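Local coordinates for protein Bpsl2520 (Burkholderia pseudomallei K96243, PDB 6F03) that is of unknown function but is a probably exported, all-helical DUF2059 protein, regarded as a secreted antigen of its pathogen, at residues 184-187 with 188-191; 175-178 with 179-183. One frame throughout, in Å; residues are numbered along the deposited sequence.

Contact 1 of 2, residues 184-187 with 188-191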
loop_
_atom_site.group_PDB
_atom_site.type_symbol
_atom_site.label_atom_id
_atom_site.label_comp_id
_atom_site.label_asym_id
_atom_site.label_seq_id
_atom_site.Cartn_x
_atom_site.Cartn_y
_atom_site.Cartn_z
ATOM N N THR B 184 20.947 -8.682 -1.447
ATOM C CA THR B 184 20.611 -9.221 -2.762
ATOM C C THR B 184 21.586 -8.726 -3.830
ATOM O O THR B 184 22.015 -9.496 -4.691
ATOM C CB THR B 184 19.197 -8.801 -3.159
ATOM O OG1 THR B 184 18.233 -9.380 -2.280
ATOM C CG2 THR B 184 18.906 -9.231 -4.585
ATOM N N ARG B 185 21.934 -7.439 -3.799
ATOM C CA ARG B 185 22.831 -6.891 -4.812
ATOM C C ARG B 185 24.198 -7.561 -4.760
ATOM O O ARG B 185 24.789 -7.880 -5.805
ATOM C CB ARG B 185 22.962 -5.377 -4.628
ATOM C CG ARG B 185 24.031 -4.722 -5.489
ATOM C CD ARG B 185 23.789 -4.947 -6.974
ATOM N NE ARG B 185 24.917 -4.473 -7.762
ATOM C CZ ARG B 185 24.990 -3.278 -8.343
ATOM N NH1 ARG B 185 23.984 -2.417 -8.238
ATOM N NH2 ARG B 185 26.074 -2.953 -9.040
ATOM N N ASP B 186 24.723 -7.784 -3.555
ATOM C CA ASP B 186 26.065 -8.351 -3.458
ATOM C C ASP B 186 26.086 -9.785 -3.982
ATOM O O ASP B 186 27.023 -10.181 -4.687
ATOM C CB ASP B 186 26.562 -8.266 -2.014
ATOM C CG ASP B 186 26.834 -6.815 -1.573
ATOM O OD1 ASP B 186 26.931 -5.916 -2.446
ATOM O OD2 ASP B 186 26.942 -6.569 -0.345
ATOM N N GLN B 187 25.032 -10.560 -3.701
ATOM C CA GLN B 187 24.950 -11.888 -4.289
ATOM C C GLN B 187 24.723 -11.802 -5.797
ATOM O O GLN B 187 25.210 -12.656 -6.554
ATOM C CB GLN B 187 23.842 -12.704 -3.619
ATOM C CG GLN B 187 23.879 -14.173 -3.992
ATOM C CD GLN B 187 25.251 -14.803 -3.718
ATOM O OE1 GLN B 187 25.908 -14.480 -2.726
ATOM N NE2 GLN B 187 25.698 -15.683 -4.618
ATOM N N ALA B 188 23.994 -10.773 -6.241
ATOM C CA ALA B 188 23.733 -10.593 -7.658
ATOM C C ALA B 188 25.017 -10.273 -8.413
ATOM O O ALA B 188 25.209 -10.733 -9.542
ATOM C CB ALA B 188 22.684 -9.502 -7.856
ATOM N N ASP B 189 25.914 -9.496 -7.801
ATOM C CA ASP B 189 27.229 -9.269 -8.400
ATOM C C ASP B 189 27.956 -10.589 -8.641
ATOM O O ASP B 189 28.599 -10.775 -9.679
ATOM C CB ASP B 189 28.079 -8.366 -7.494
ATOM C CG ASP B 189 27.615 -6.906 -7.485
ATOM O OD1 ASP B 189 26.852 -6.497 -8.394
ATOM O OD2 ASP B 189 28.005 -6.166 -6.547
ATOM N N LYS B 190 27.889 -11.503 -7.672
ATOM C CA LYS B 190 28.595 -12.776 -7.778
ATOM C C LYS B 190 28.023 -13.639 -8.894
ATOM O O LYS B 190 28.770 -14.336 -9.587
ATOM C CB LYS B 190 28.534 -13.545 -6.450
ATOM C CG LYS B 190 29.276 -12.910 -5.264
ATOM C CD LYS B 190 29.206 -13.844 -4.042
ATOM C CE LYS B 190 29.935 -13.286 -2.836
ATOM N NZ LYS B 190 29.866 -14.222 -1.661
ATOM N N GLU B 191 26.700 -13.624 -9.063
ATOM C CA GLU B 191 26.060 -14.412 -10.111
ATOM C C GLU B 191 26.454 -13.914 -11.498
ATOM O O GLU B 191 26.721 -14.714 -12.404
ATOM C CB GLU B 191 24.544 -14.364 -9.925
ATOM C CG GLU B 191 24.117 -14.897 -8.557
ATOM C CD GLU B 191 24.433 -16.379 -8.372
ATOM O OE1 GLU B 191 24.312 -17.151 -9.353
ATOM O OE2 GLU B 191 24.855 -16.764 -7.259
#

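Contact 2 of 2, residues 175-178 with 179-183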
loop_
_atom_site.group_PDB
_atom_site.type_symbol
_atom_site.label_atom_id
_atom_site.label_comp_id
_atom_site.label_asym_id
_atom_site.label_seq_id
_atom_site.Cartn_x
_atom_site.Cartn_y
_atom_site.Cartn_z
ATOM N N LYS B 175 15.949 1.693 8.402
ATOM C CA LYS B 175 17.061 0.923 8.941
ATOM C C LYS B 175 17.343 -0.347 8.147
ATOM O O LYS B 175 18.495 -0.786 8.090
ATOM C CB LYS B 175 16.796 0.558 10.397
ATOM C CG LYS B 175 17.073 1.680 11.384
ATOM C CD LYS B 175 17.044 1.164 12.821
ATOM C CE LYS B 175 15.629 1.146 13.380
ATOM N NZ LYS B 175 15.160 2.530 13.694
ATOM N N TYR B 176 16.328 -0.961 7.535
ATOM C CA TYR B 176 16.498 -2.316 7.038
ATOM C C TYR B 176 16.358 -2.473 5.526
ATOM O O TYR B 176 16.856 -3.464 4.988
ATOM C CB TYR B 176 15.504 -3.268 7.736
ATOM C CG TYR B 176 15.917 -3.605 9.149
ATOM C CD1 TYR B 176 16.836 -4.617 9.403
ATOM C CD2 TYR B 176 15.401 -2.898 10.234
ATOM C CE1 TYR B 176 17.224 -4.918 10.677
ATOM C CE2 TYR B 176 15.785 -3.196 11.508
ATOM C CZ TYR B 176 16.698 -4.200 11.730
ATOM O OH TYR B 176 17.076 -4.506 13.021
HETATM N N MSE B 177 15.696 -1.562 4.831
HETATM C CA MSE B 177 15.530 -1.743 3.395
HETATM C C MSE B 177 16.890 -1.686 2.704
HETATM O O MSE B 177 17.160 -2.505 1.838
HETATM C CB MSE B 177 14.565 -0.715 2.794
HETATM C CG MSE B 177 14.356 -0.889 1.282
HETATM SE SE MSE B 177 12.540 -0.554 0.597
HETATM C CE MSE B 177 12.988 -0.140 -1.260
ATOM N N PRO B 178 17.764 -0.751 3.090
ATOM C CA PRO B 178 19.095 -0.740 2.452
ATOM C C PRO B 178 19.857 -2.038 2.655
ATOM O O PRO B 178 20.475 -2.531 1.705
ATOM C CB PRO B 178 19.805 0.451 3.117
ATOM C CG PRO B 178 18.671 1.355 3.564
ATOM C CD PRO B 178 17.582 0.399 3.997
ATOM N N GLN B 179 19.807 -2.631 3.855
ATOM C CA GLN B 179 20.591 -3.838 4.101
ATOM C C GLN B 179 20.064 -4.999 3.279
ATOM O O GLN B 179 20.848 -5.788 2.742
ATOM C CB GLN B 179 20.537 -4.258 5.570
ATOM C CG GLN B 179 20.759 -3.198 6.633
ATOM C CD GLN B 179 20.763 -3.820 8.028
ATOM O OE1 GLN B 179 21.367 -4.878 8.237
ATOM N NE2 GLN B 179 20.045 -3.200 8.968
ATOM N N ALA B 180 18.737 -5.112 3.155
ATOM C CA ALA B 180 18.168 -6.183 2.346
ATOM C C ALA B 180 18.512 -5.996 0.883
ATOM O O ALA B 180 18.865 -6.968 0.201
ATOM C CB ALA B 180 16.651 -6.255 2.525
ATOM N N ILE B 181 18.440 -4.755 0.385
ATOM C CA ILE B 181 18.811 -4.504 -1.012
ATOM C C ILE B 181 20.279 -4.854 -1.227
ATOM O O ILE B 181 20.632 -5.604 -2.142
ATOM C CB ILE B 181 18.526 -3.041 -1.405
ATOM C CG1 ILE B 181 17.027 -2.750 -1.411
ATOM C CG2 ILE B 181 19.158 -2.705 -2.789
ATOM C CD1 ILE B 181 16.713 -1.265 -1.644
ATOM N N LYS B 182 21.152 -4.362 -0.343
ATOM C CA LYS B 182 22.575 -4.645 -0.490
ATOM C C LYS B 182 22.863 -6.150 -0.425
ATOM O O LYS B 182 23.741 -6.642 -1.142
ATOM C CB LYS B 182 23.374 -3.860 0.554
ATOM C CG LYS B 182 24.882 -3.957 0.398
ATOM C CD LYS B 182 25.632 -3.284 1.555
ATOM C CE LYS B 182 27.156 -3.445 1.392
ATOM N NZ LYS B 182 27.618 -4.860 1.173
ATOM N N ALA B 183 22.155 -6.902 0.433
ATOM C CA ALA B 183 22.394 -8.351 0.498
ATOM C C ALA B 183 22.091 -9.022 -0.839
ATOM O O ALA B 183 22.850 -9.884 -1.301
ATOM C CB ALA B 183 21.555 -9.002 1.614
#

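Contact 1 of 2, residues 184-187 with 188-191
Thr184 to Gln187 and Ala188 to Glu191 are successive turns of one alpha-helix, 152-193, joined by i to i+4 backbone hydrogen bonds. Ala188 N bonds to Thr184 O at 2.8 Å, Asp189 N to Arg185 O at 2.8 Å and Glu191 N to Gln187 O at 3.1 Å; the bond from Lys190 N to Asp186 O is weak at 3.4 Å. Two side-chain pairs with the same i to i+4 spacing run over this backbone. Arg185 sets CG anti to the backbone N (chi1 171°) and bends at chi2, which carries NE forward to Asp189. There NE forms a salt bridge with OD1 at 2.9 Å, nearly straight at 165°. The carboxylate meets the guanidinium at its edge and stands almost perpendicular to it, and OD1 receives the N-H on its syn side. Gln187 makes the second pair: its NE2 bonds to Glu191 OE2 at 3.0 Å, using the anti lone pair of that oxygen, which lies in the amide plane. The same Glu191 oxygen forms a salt bridge with Lys107 of the second subunit. Beside this pair, the extended Lys190 chain brings CD to 3.6 Å from Gln187 OE1. Asp186 OD1 and Asp189 OD2 are 4.2 Å apart, but Asp186 is bridged to Lys182 and Asp189 to Arg185, so basic partners probably offset the repulsion. With a lysine and a glutamine amide both gripping OE2, Glu191 is probably held as a carboxylate, coupling the helix surface to the subunit interface.

Contact 2 of 2, residues 175-178 with 179-183
Gln179 reaches back one turn to Lys175, its NE2 donating a hydrogen bond to the backbone O of Lys175 at 3.0 Å. The bond is nearly straight at the hydrogen (171°), yet the amide nitrogen sits above the carbonyl plane. Gln179 N itself lies 4.8 Å from Lys175 O, too far for the usual i to i+4 bond. On its way the Gln179 amide runs alongside the Tyr176 ring, the two planes 20° apart, with Gln179 NE2 3.5 Å from Tyr176 CD1. The Tyr176 hydroxyl bonds to Asp124 of the second subunit, and Phe121 of that subunit meets the ring edge-to-face. Ala180 N donates to Tyr176 O at 3.1 Å. Pro178, which has no N-H to give to the preceding turn, puts a proline kink in helix 152-193 here, and regular bonding resumes beyond it. Ile181 N bonds to Met177 O at 3.0 Å. Its CG1 lies anti to the carbonyl carbon (chi1 -67°), bringing CD1 to 3.8 Å from CG of Met177, a selenomethionine with poor order. Lys182 N closes on Pro178 O at 2.8 Å, while its NZ pairs with Asp186, one turn further on.

Contact 2 and contact 1 follow in series along helix 152-193, their centres about 13 Å apart and their segments adjoining at Ala183 and Thr184. The salt bridge from Lys182 to Asp186 spans this junction, linking a side chain of each. Both lie on the same side of the chain's centre, contact 2 about 25 Å and contact 1 about 33 Å from it (centre to centre), so the helix extends outward from one to the other. Each also packs on the second subunit, Ala180 in contact 2 on Ser70 and Thr184 in contact 1 on Ile77 of that subunit, so the helix meets its dimer partner at both places.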